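PDB 7A0Q: CrtC domain-containing protein from Fusarium vanettenii 77-13-4, which is kievitone hydratase, a lyase that probably adds water to the isoflavonoid kievitone, a plant defence compound, and so helps the fungus to detoxify it. Local coordinates for residues N122-K126 with R137-H142; R89-L93 with N144-D148; S292-D296 with G326-S330. All blocks are in the same frame, centred on the assembly; numbering follows the deposited sequence.

Contact 1. Residues N122-K126 with R137-H142; sequences NNGIK and RSYSNH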
ATOM      1  N   ASN A 122      -4.262 -11.023  18.311  1.00 20.83           N
ATOM      2  CA  ASN A 122      -5.542 -11.132  17.608  1.00 22.12           C
ATOM      3  C   ASN A 122      -5.665 -10.111  16.489  1.00 19.58           C
ATOM      4  O   ASN A 122      -6.715  -9.496  16.300  1.00 21.65           O
ATOM      5  CB  ASN A 122      -6.693 -10.988  18.600  1.00 27.86           C
ATOM      6  CG  ASN A 122      -7.971 -11.657  18.118  1.00 37.56           C
ATOM      7  OD1 ASN A 122      -7.977 -12.385  17.119  1.00 41.77           O
ATOM      8  ND2 ASN A 122      -9.067 -11.411  18.830  1.00 41.41           N
ATOM      9  N   ASN A 123      -4.580  -9.903  15.743  1.00 20.04           N
ATOM     10  CA  ASN A 123      -4.502  -8.944  14.655  1.00 18.18           C
ATOM     11  C   ASN A 123      -3.725  -9.605  13.533  1.00 18.30           C
ATOM     12  O   ASN A 123      -2.734 -10.283  13.798  1.00 19.13           O
ATOM     13  CB  ASN A 123      -3.765  -7.661  15.074  1.00 18.66           C
ATOM     14  CG  ASN A 123      -4.094  -7.223  16.488  1.00 21.45           C
ATOM     15  OD1 ASN A 123      -5.148  -6.650  16.734  1.00 20.62           O
ATOM     16  ND2 ASN A 123      -3.175  -7.467  17.421  1.00 22.08           N
ATOM     17  N   GLY A 124      -4.148  -9.418  12.288  1.00 16.88           N
ATOM     18  CA  GLY A 124      -3.361  -9.983  11.205  1.00 15.24           C
ATOM     19  C   GLY A 124      -4.050  -9.898   9.852  1.00 14.87           C
ATOM     20  O   GLY A 124      -4.982  -9.109   9.646  1.00 15.08           O
ATOM     21  N   ILE A 125      -3.531 -10.704   8.922  1.00 15.28           N
ATOM     22  CA  ILE A 125      -4.049 -10.822   7.562  1.00 13.04           C
ATOM     23  C   ILE A 125      -4.148 -12.305   7.245  1.00 16.83           C
ATOM     24  O   ILE A 125      -3.224 -13.070   7.537  1.00 15.42           O
ATOM     25  CB  ILE A 125      -3.156 -10.084   6.542  1.00 13.33           C
ATOM     26  CG1 ILE A 125      -3.183  -8.569   6.809  1.00 13.24           C
ATOM     27  CG2 ILE A 125      -3.597 -10.392   5.109  1.00 17.19           C
ATOM     28  CD1 ILE A 125      -2.153  -7.774   6.009  1.00 15.42           C
ATOM     29  N   LYS A 126      -5.286 -12.734   6.712  1.00 15.01           N
ATOM     30  CA  LYS A 126      -5.406 -14.149   6.405  1.00 16.56           C
ATOM     31  C   LYS A 126      -6.254 -14.342   5.160  1.00 16.69           C
ATOM     32  O   LYS A 126      -7.117 -13.522   4.834  1.00 17.95           O
ATOM     33  CB  LYS A 126      -6.016 -14.932   7.577  1.00 21.70           C
ATOM     34  CG  LYS A 126      -7.436 -14.531   7.920  1.00 23.23           C
ATOM     35  CD  LYS A 126      -7.965 -15.292   9.157  1.00 25.35           C
ATOM     36  CE  LYS A 126      -8.026 -16.796   8.912  1.00 30.26           C
ATOM     37  NZ  LYS A 126      -8.790 -17.511   9.992  1.00 36.25           N
ATOM     38  N   ARG A 137      -8.688 -11.270   4.328  1.00 14.63           N
ATOM     39  CA  ARG A 137      -9.177 -10.575   5.515  1.00 16.43           C
ATOM     40  C   ARG A 137      -8.035  -9.842   6.200  1.00 19.04           C
ATOM     41  O   ARG A 137      -7.004 -10.451   6.501  1.00 16.66           O
ATOM     42  CB  ARG A 137      -9.834 -11.552   6.499  1.00 20.45           C
ATOM     43  CG  ARG A 137     -10.438 -10.873   7.741  1.00 19.78           C
ATOM     44  CD  ARG A 137     -10.937 -11.899   8.788  1.00 21.97           C
ATOM     45  NE  ARG A 137     -11.885 -12.847   8.210  1.00 22.70           N
ATOM     46  CZ  ARG A 137     -13.197 -12.628   8.098  1.00 23.38           C
ATOM     47  NH1 ARG A 137     -13.723 -11.491   8.530  1.00 23.59           N
ATOM     48  NH2 ARG A 137     -13.979 -13.546   7.548  1.00 26.02           N
ATOM     49  N   SER A 138      -8.226  -8.542   6.441  1.00 15.80           N
ATOM     50  CA  SER A 138      -7.353  -7.737   7.297  1.00 14.47           C
ATOM     51  C   SER A 138      -8.128  -7.385   8.558  1.00 16.86           C
ATOM     52  O   SER A 138      -9.201  -6.786   8.472  1.00 16.93           O
ATOM     53  CB  SER A 138      -6.884  -6.456   6.597  1.00 15.02           C
ATOM     54  OG  SER A 138      -6.048  -6.752   5.492  1.00 15.98           O
ATOM     55  N   TYR A 139      -7.591  -7.739   9.723  1.00 15.68           N
ATOM     56  CA  TYR A 139      -8.352  -7.546  10.952  1.00 16.52           C
ATOM     57  C   TYR A 139      -7.451  -7.066  12.082  1.00 17.26           C
ATOM     58  O   TYR A 139      -6.250  -7.353  12.126  1.00 16.60           O
ATOM     59  CB  TYR A 139      -9.088  -8.831  11.361  1.00 16.42           C
ATOM     60  CG  TYR A 139      -8.162  -9.961  11.728  1.00 16.18           C
ATOM     61  CD1 TYR A 139      -7.582 -10.753  10.739  1.00 17.24           C
ATOM     62  CD2 TYR A 139      -7.841 -10.225  13.056  1.00 18.72           C
ATOM     63  CE1 TYR A 139      -6.718 -11.783  11.060  1.00 16.91           C
ATOM     64  CE2 TYR A 139      -6.977 -11.264  13.393  1.00 18.93           C
ATOM     65  CZ  TYR A 139      -6.427 -12.039  12.388  1.00 17.70           C
ATOM     66  OH  TYR A 139      -5.561 -13.066  12.694  1.00 20.32           O
ATOM     67  N   SER A 140      -8.058  -6.315  12.999  1.00 15.78           N
ATOM     68  CA  SER A 140      -7.350  -5.700  14.108  1.00 16.27           C
ATOM     69  C   SER A 140      -8.296  -5.644  15.297  1.00 20.67           C
ATOM     70  O   SER A 140      -9.488  -5.348  15.136  1.00 18.01           O
ATOM     71  CB  SER A 140      -6.859  -4.290  13.739  1.00 19.98           C
ATOM     72  OG  SER A 140      -6.193  -3.675  14.832  1.00 20.62           O
ATOM     73  N   ASN A 141      -7.752  -5.944  16.492  1.00 19.64           N
ATOM     74  CA  ASN A 141      -8.510  -5.942  17.749  1.00 20.79           C
ATOM     75  C   ASN A 141      -7.617  -5.293  18.797  1.00 25.77           C
ATOM     76  O   ASN A 141      -7.139  -5.929  19.740  1.00 35.39           O
ATOM     77  CB  ASN A 141      -8.931  -7.347  18.154  1.00 20.11           C
ATOM     78  CG  ASN A 141      -9.921  -7.938  17.190  1.00 24.98           C
ATOM     79  OD1 ASN A 141     -11.097  -7.563  17.183  1.00 22.54           O
ATOM     80  ND2 ASN A 141      -9.457  -8.856  16.355  1.00 22.44           N
ATOM     81  N   HIS A 142      -7.370  -4.010  18.583  1.00 24.33           N
ATOM     82  CA  HIS A 142      -6.519  -3.179  19.409  1.00 25.83           C
ATOM     83  C   HIS A 142      -7.343  -1.980  19.839  1.00 34.56           C
ATOM     84  O   HIS A 142      -8.213  -1.517  19.096  1.00 29.44           O
ATOM     85  CB  HIS A 142      -5.287  -2.742  18.614  1.00 31.57           C
ATOM     86  CG  HIS A 142      -4.189  -2.151  19.438  1.00 33.35           C
ATOM     87  ND1 HIS A 142      -3.143  -2.903  19.930  1.00 34.83           N
ATOM     88  CD2 HIS A 142      -3.946  -0.873  19.816  1.00 34.92           C
ATOM     89  CE1 HIS A 142      -2.316  -2.117  20.597  1.00 36.50           C
ATOM     90  NE2 HIS A 142      -2.781  -0.881  20.545  1.00 35.34           N
TER
HETATM   91  O   HOH W   1      -4.713  -6.748  20.229  1.00 42.63           O
HETATM   92  O   HOH W   2      -2.928  -5.436  19.984  1.00 45.63           O
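Gly124 and Tyr139 form an antiparallel hydrogen-bonded pair, with Tyr139 N 2.9 Å from Gly124 O, and strands 123-126 and 137-142 run at 170° to each other. Lys126 and Arg137 form the next such pair. Between them Ile125 sits opposite Ser138, a non-hydrogen-bonded pair, and Ile125 CA makes a CA-H...O contact with Arg137 O.

The Tyr139 ring folds back across the partner strand. Its CG lies between the backbone N and the carbonyl carbon (chi1 65°), which brings one ring face over Gly124. Gly124 N is 3.4 Å above the ring plane, over the ring centre, and Gly124 CA makes a CH-pi contact over the same face, 4.1 Å from the Tyr139 ring centroid. Asn122 O comes to the edge of the same ring.

The side-chain amides of Asn123 and Asn141 join the strands at the end of the hairpin away from its connecting loop; Asn122 contributes its backbone O. Asn123 OD1 takes a nearly straight bond from Asn141 N (2.7 Å, 174°), with the donor in the carbonyl plane. Asn141 ND2 donates to Asn122 O at 2.8 Å. Asn123 ND2 bonds to Val120 O and also reaches two waters, which lead to Asn141 O and His142 ND1. At the other end, Lys126 and Arg137 lie side by side, pointing the same way. Arg137 is paired with Asp148 and Glu128.

Ser138 OG bonds to Tyr151 and Ser61. Ile125 packs on Phe88 of strand 86-94. Strand 117-120 flanks this hairpin beside 123-127, and strand 145-152 flanks it beside 136-142.

Contact 2. Residues R89-L93 with N144-D148; sequences RASTL and NVTFD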
ATOM      1  N   ARG A  89       1.061  -3.891  12.010  1.00 14.59           N
ATOM      2  CA  ARG A  89       0.756  -2.498  12.285  1.00 15.79           C
ATOM      3  C   ARG A  89      -0.479  -2.092  11.490  1.00 15.75           C
ATOM      4  O   ARG A  89      -0.801  -2.687  10.454  1.00 15.48           O
ATOM      5  CB  ARG A  89       1.962  -1.580  11.984  1.00 16.90           C
ATOM      6  CG  ARG A  89       2.483  -1.652  10.558  1.00 16.86           C
ATOM      7  CD  ARG A  89       3.796  -0.887  10.445  1.00 18.40           C
ATOM      8  NE  ARG A  89       4.294  -0.863   9.074  1.00 18.79           N
ATOM      9  CZ  ARG A  89       5.410  -0.242   8.697  1.00 18.60           C
ATOM     10  NH1 ARG A  89       6.150   0.401   9.602  1.00 18.28           N
ATOM     11  NH2 ARG A  89       5.787  -0.262   7.424  1.00 17.26           N
ATOM     12  N   ALA A  90      -1.204  -1.110  12.012  1.00 17.28           N
ATOM     13  CA  ALA A  90      -2.485  -0.744  11.417  1.00 17.01           C
ATOM     14  C   ALA A  90      -2.829   0.677  11.818  1.00 19.17           C
ATOM     15  O   ALA A  90      -2.379   1.171  12.856  1.00 18.53           O
ATOM     16  CB  ALA A  90      -3.607  -1.698  11.855  1.00 17.19           C
ATOM     17  N   SER A  91      -3.679   1.310  11.009  1.00 18.70           N
ATOM     18  CA  SER A  91      -4.119   2.667  11.309  1.00 19.19           C
ATOM     19  C   SER A  91      -5.505   2.903  10.733  1.00 17.44           C
ATOM     20  O   SER A  91      -5.956   2.200   9.822  1.00 17.49           O
ATOM     21  CB  SER A  91      -3.138   3.717  10.769  1.00 18.02           C
ATOM     22  OG  SER A  91      -3.128   3.751   9.346  1.00 19.13           O
ATOM     23  N   THR A  92      -6.184   3.908  11.287  1.00 18.84           N
ATOM     24  CA  THR A  92      -7.441   4.394  10.736  1.00 16.09           C
ATOM     25  C   THR A  92      -7.369   5.904  10.629  1.00 17.99           C
ATOM     26  O   THR A  92      -6.790   6.566  11.496  1.00 20.42           O
ATOM     27  CB  THR A  92      -8.647   4.008  11.599  1.00 20.47           C
ATOM     28  OG1 THR A  92      -8.551   4.693  12.853  1.00 22.91           O
ATOM     29  CG2 THR A  92      -8.682   2.505  11.844  1.00 18.69           C
ATOM     30  N   LEU A  93      -7.944   6.442   9.555  1.00 18.46           N
ATOM     31  CA  LEU A  93      -8.018   7.881   9.332  1.00 19.78           C
ATOM     32  C   LEU A  93      -9.457   8.228   8.990  1.00 21.80           C
ATOM     33  O   LEU A  93     -10.017   7.677   8.039  1.00 19.48           O
ATOM     34  CB  LEU A  93      -7.079   8.325   8.202  1.00 19.56           C
ATOM     35  CG  LEU A  93      -7.125   9.811   7.822  1.00 19.98           C
ATOM     36  CD1 LEU A  93      -6.586  10.682   8.957  1.00 20.60           C
ATOM     37  CD2 LEU A  93      -6.380  10.078   6.516  1.00 20.65           C
ATOM     38  N   ASN A 144      -8.700   1.432  20.095  1.00 35.06           N
ATOM     39  CA  ASN A 144      -8.760   2.540  19.147  1.00 32.36           C
ATOM     40  C   ASN A 144      -8.324   2.168  17.732  1.00 27.23           C
ATOM     41  O   ASN A 144      -8.324   3.044  16.866  1.00 25.74           O
ATOM     42  CB  ASN A 144      -7.952   3.759  19.616  1.00 33.13           C
ATOM     43  CG  ASN A 144      -8.422   4.283  20.960  1.00 42.18           C
ATOM     44  OD1 ASN A 144      -9.293   5.149  21.027  1.00 48.02           O
ATOM     45  ND2 ASN A 144      -7.851   3.757  22.034  1.00 45.17           N
ATOM     46  N   VAL A 145      -7.962   0.910  17.462  1.00 22.87           N
ATOM     47  CA  VAL A 145      -7.786   0.435  16.086  1.00 20.59           C
ATOM     48  C   VAL A 145      -8.399  -0.958  15.975  1.00 20.11           C
ATOM     49  O   VAL A 145      -7.719  -1.974  16.147  1.00 22.36           O
ATOM     50  CB  VAL A 145      -6.306   0.425  15.657  1.00 21.72           C
ATOM     51  CG1 VAL A 145      -6.177  -0.031  14.198  1.00 22.32           C
ATOM     52  CG2 VAL A 145      -5.690   1.789  15.816  1.00 24.00           C
ATOM     53  N   THR A 146      -9.697  -1.018  15.705  1.00 19.46           N
ATOM     54  CA  THR A 146     -10.419  -2.278  15.647  1.00 19.09           C
ATOM     55  C   THR A 146     -11.227  -2.320  14.360  1.00 18.75           C
ATOM     56  O   THR A 146     -11.984  -1.390  14.071  1.00 20.63           O
ATOM     57  CB  THR A 146     -11.340  -2.443  16.869  1.00 21.55           C
ATOM     58  OG1 THR A 146     -10.538  -2.645  18.042  1.00 21.49           O
ATOM     59  CG2 THR A 146     -12.255  -3.648  16.692  1.00 20.72           C
ATOM     60  N   PHE A 147     -11.033  -3.368  13.568  1.00 18.95           N
ATOM     61  CA  PHE A 147     -11.743  -3.491  12.300  1.00 18.48           C
ATOM     62  C   PHE A 147     -11.660  -4.940  11.852  1.00 17.26           C
ATOM     63  O   PHE A 147     -10.876  -5.732  12.377  1.00 18.76           O
ATOM     64  CB  PHE A 147     -11.190  -2.533  11.226  1.00 17.65           C
ATOM     65  CG  PHE A 147      -9.705  -2.676  10.962  1.00 16.66           C
ATOM     66  CD1 PHE A 147      -9.218  -3.707  10.160  1.00 17.17           C
ATOM     67  CD2 PHE A 147      -8.805  -1.758  11.494  1.00 16.27           C
ATOM     68  CE1 PHE A 147      -7.847  -3.832   9.918  1.00 16.82           C
ATOM     69  CE2 PHE A 147      -7.424  -1.864  11.234  1.00 16.79           C
ATOM     70  CZ  PHE A 147      -6.961  -2.902  10.443  1.00 17.47           C
ATOM     71  N   ASP A 148     -12.495  -5.282  10.880  1.00 16.50           N
ATOM     72  CA  ASP A 148     -12.540  -6.648  10.355  1.00 17.03           C
ATOM     73  C   ASP A 148     -13.015  -6.519   8.911  1.00 21.75           C
ATOM     74  O   ASP A 148     -14.214  -6.423   8.644  1.00 17.79           O
ATOM     75  CB  ASP A 148     -13.457  -7.527  11.199  1.00 18.27           C
ATOM     76  CG  ASP A 148     -13.395  -8.995  10.818  1.00 27.80           C
ATOM     77  OD1 ASP A 148     -12.737  -9.344   9.818  1.00 22.31           O
ATOM     78  OD2 ASP A 148     -14.031  -9.809  11.523  1.00 27.40           O
TER
HETATM   79  O   HOH W   3     -10.007   3.774  14.979  1.00 25.41           O
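Ala90 meets Val145 and Phe147 in the apolar part of this contact. Its CB is 3.8 Å from Phe147 CZ and 3.9 Å from Val145 CG1, so one methyl touches both side chains. It reaches the Phe147 ring at the edge, near the ring plane. With CG1 anti to its backbone N (chi1 -178°), Val145 presents that branch to Ala90. The same branch also comes within 4.3 Å of Thr92 CG2, a looser approach. Thr92 CG2 is equally far from Phe147 CD2, and it meets that ring obliquely. Ala90, Thr92, Val145 and Phe147 all point their beta carbons toward the other segment, and all four are buried.

The two strands are not paired. Their short segments cross almost at a right angle, 93°, with their axes 7.2 Å apart at the closest approach. This is face-to-face packing of orthogonal strands, as in the calycin folds, where strongly twisted antiparallel sheets enclose an interior. Both segments belong to the CrtC N-terminal lipocalin domain. Strand 86-94 pairs with 72-81 and 100-107, and strand 145-152 pairs with 136-142 and 171-189. Phe147 also packs on Val75 and Ala77 of strand 72-81, and Val145 on His101 and Tyr103 of strand 100-107.

The polar part is a water bridge at the Asn144 end. Thr92 has two roles, its methyl facing the apolar group and its hydroxyl the water. One water lies 2.7 Å from Thr92 OG1 and donates to Asn144 O at 2.6 Å. Thr92 OG1 itself stays 4.3 Å from Asn144 O, so the water spans a gap too wide for a direct bond.

Contact 3. Residues S292-D296 with G326-S330; sequences SGFGD and GNVHS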
ATOM      1  N   SER A 292       7.637  10.129 -17.076  1.00 18.72           N
ATOM      2  CA  SER A 292       8.103  10.369 -18.440  1.00 19.64           C
ATOM      3  C   SER A 292       7.102   9.861 -19.463  1.00 22.34           C
ATOM      4  O   SER A 292       6.747   8.676 -19.467  1.00 19.66           O
ATOM      5  CB  SER A 292       9.457   9.695 -18.662  1.00 20.48           C
ATOM      6  OG  SER A 292      10.012  10.038 -19.931  1.00 20.85           O
ATOM      7  N   GLY A 293       6.661  10.762 -20.340  1.00 23.31           N
ATOM      8  CA  GLY A 293       5.753  10.412 -21.408  1.00 21.93           C
ATOM      9  C   GLY A 293       4.311  10.244 -20.990  1.00 24.97           C
ATOM     10  O   GLY A 293       3.469   9.930 -21.842  1.00 29.10           O
ATOM     11  N   PHE A 294       3.993  10.453 -19.711  1.00 21.99           N
ATOM     12  CA  PHE A 294       2.670  10.136 -19.181  1.00 19.94           C
ATOM     13  C   PHE A 294       1.977  11.351 -18.580  1.00 23.96           C
ATOM     14  O   PHE A 294       0.864  11.681 -19.003  1.00 23.84           O
ATOM     15  CB  PHE A 294       2.790   9.009 -18.142  1.00 19.59           C
ATOM     16  CG  PHE A 294       1.464   8.510 -17.635  1.00 19.74           C
ATOM     17  CD1 PHE A 294       0.702   7.633 -18.395  1.00 19.05           C
ATOM     18  CD2 PHE A 294       0.972   8.920 -16.404  1.00 20.55           C
ATOM     19  CE1 PHE A 294      -0.520   7.176 -17.938  1.00 21.78           C
ATOM     20  CE2 PHE A 294      -0.250   8.461 -15.941  1.00 22.04           C
ATOM     21  CZ  PHE A 294      -1.000   7.587 -16.709  1.00 19.00           C
ATOM     22  N   GLY A 295       2.581  12.018 -17.602  1.00 24.93           N
ATOM     23  CA  GLY A 295       1.951  13.198 -17.034  1.00 24.44           C
ATOM     24  C   GLY A 295       2.760  13.739 -15.878  1.00 25.05           C
ATOM     25  O   GLY A 295       3.818  13.213 -15.524  1.00 24.06           O
ATOM     26  N   ASP A 296       2.260  14.822 -15.295  0.56 25.76           N
ATOM     27  CA  ASP A 296       2.888  15.379 -14.107  0.56 26.74           C
ATOM     28  C   ASP A 296       1.823  15.615 -13.050  0.56 27.28           C
ATOM     29  O   ASP A 296       0.650  15.836 -13.360  0.56 26.47           O
ATOM     30  CB  ASP A 296       3.682  16.675 -14.397  0.56 30.60           C
ATOM     31  CG  ASP A 296       2.894  17.700 -15.184  0.56 32.71           C
ATOM     32  OD1 ASP A 296       1.653  17.740 -15.073  0.56 35.99           O
ATOM     33  OD2 ASP A 296       3.525  18.485 -15.920  0.56 38.95           O
ATOM     34  N   GLY A 326      -3.084  17.052 -11.528  1.00 23.26           N
ATOM     35  CA  GLY A 326      -2.044  17.011 -12.534  1.00 25.02           C
ATOM     36  C   GLY A 326      -2.646  16.856 -13.911  1.00 28.44           C
ATOM     37  O   GLY A 326      -3.805  17.204 -14.135  1.00 26.37           O
ATOM     38  N   ASN A 327      -1.838  16.344 -14.830  1.00 25.84           N
ATOM     39  CA  ASN A 327      -2.300  16.069 -16.178  1.00 29.82           C
ATOM     40  C   ASN A 327      -1.834  14.686 -16.591  1.00 27.85           C
ATOM     41  O   ASN A 327      -0.818  14.185 -16.106  1.00 29.58           O
ATOM     42  CB  ASN A 327      -1.796  17.112 -17.196  1.00 33.09           C
ATOM     43  CG  ASN A 327      -0.393  16.817 -17.696  1.00 38.71           C
ATOM     44  OD1 ASN A 327      -0.200  16.086 -18.675  1.00 41.87           O
ATOM     45  ND2 ASN A 327       0.596  17.393 -17.032  1.00 40.41           N
ATOM     46  N   VAL A 328      -2.607  14.064 -17.469  1.00 26.09           N
ATOM     47  CA  VAL A 328      -2.200  12.845 -18.149  1.00 25.68           C
ATOM     48  C   VAL A 328      -2.373  13.096 -19.636  1.00 30.11           C
ATOM     49  O   VAL A 328      -3.489  13.382 -20.090  1.00 28.99           O
ATOM     50  CB  VAL A 328      -3.015  11.623 -17.703  1.00 29.90           C
ATOM     51  CG1 VAL A 328      -2.669  10.427 -18.567  1.00 24.36           C
ATOM     52  CG2 VAL A 328      -2.759  11.326 -16.231  1.00 30.49           C
ATOM     53  N   HIS A 329      -1.273  13.015 -20.384  1.00 25.37           N
ATOM     54  CA  HIS A 329      -1.272  13.310 -21.814  1.00 27.61           C
ATOM     55  C   HIS A 329      -1.951  14.651 -22.083  1.00 31.84           C
ATOM     56  O   HIS A 329      -2.819  14.781 -22.949  1.00 35.31           O
ATOM     57  CB  HIS A 329      -1.926  12.178 -22.604  1.00 28.39           C
ATOM     58  CG  HIS A 329      -1.280  10.844 -22.383  1.00 27.18           C
ATOM     59  ND1 HIS A 329       0.088  10.665 -22.417  1.00 29.57           N
ATOM     60  CD2 HIS A 329      -1.812   9.628 -22.118  1.00 28.26           C
ATOM     61  CE1 HIS A 329       0.368   9.394 -22.185  1.00 27.93           C
ATOM     62  NE2 HIS A 329      -0.766   8.745 -21.999  1.00 30.29           N
ATOM     63  N   SER A 330      -1.563  15.645 -21.284  1.00 30.89           N
ATOM     64  CA  SER A 330      -1.964  17.046 -21.403  1.00 37.41           C
ATOM     65  C   SER A 330      -3.436  17.283 -21.086  1.00 39.25           C
ATOM     66  O   SER A 330      -3.958  18.366 -21.382  1.00 46.24           O
ATOM     67  CB  SER A 330      -1.644  17.608 -22.794  1.00 38.75           C
ATOM     68  OG  SER A 330      -0.400  17.118 -23.269  1.00 46.47           O
TER
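Phe294 meets Val328 and His329 with both its backbone and its ring. His329 N donates to Phe294 O at 2.9 Å. The Phe294 beta carbon points away from the other segment, but with CG anti to the backbone N (chi1 -174°) the ring comes back against Val328. Val328 CG1 sits over one ring face, a CH-pi contact 4.0 Å from the Phe294 centroid. The exposed His329 ring lies oblique to that of Phe294, with Gly293 O at its edge, 3.2 Å from His329 CE1.

Asn327 N bonds to Asp296 O at 2.9 Å. The return bond from Asp296 N to Asn327 O is weak. Gly295 CA and Gly326 CA make CA-H...O contacts with Asn327 O and Asp296 O, each 3.1 Å.

Asn327 OD1 accepts from Ser330 N, an Asx motif at the turn after strand 317-328. Phe294 and Gly295 form a classic beta bulge opposite Ile291. Phe294 and Val328 are buried, with Tyr231 edge-to-face on the Phe294 ring and Leu260 and Leu262 packed on it.

With one Asp296-Asn327 backbone bond weak, these strand ends of the lipocalin-like barrel probably rely also on the His329-Phe294 bond and the Phe294-Val328 packing.

Contacts 1 and 2 are neighbours in the N-terminal lipocalin domain, and contact 3 lies on the opposite side of the chain's centre in the lipocalin-like domain. The centres of contacts 1 and 3 are about 38 Å apart. Contact 1 holds strand 136-142 and contact 2 holds strand 145-152, which are neighbours in the sheet, joined by the Arg137-Asp148 salt bridge. Contact 2 is the buried one, mostly apolar, between crossing strands. Contacts 1 and 3 are partly buried and join paired strands, by a regular ladder in contact 1 and a loose one in contact 3. Both add ring packing, Tyr139 over Gly124 and Phe294 with Val328; contact 1 also has asparagine side-chain bonds across it.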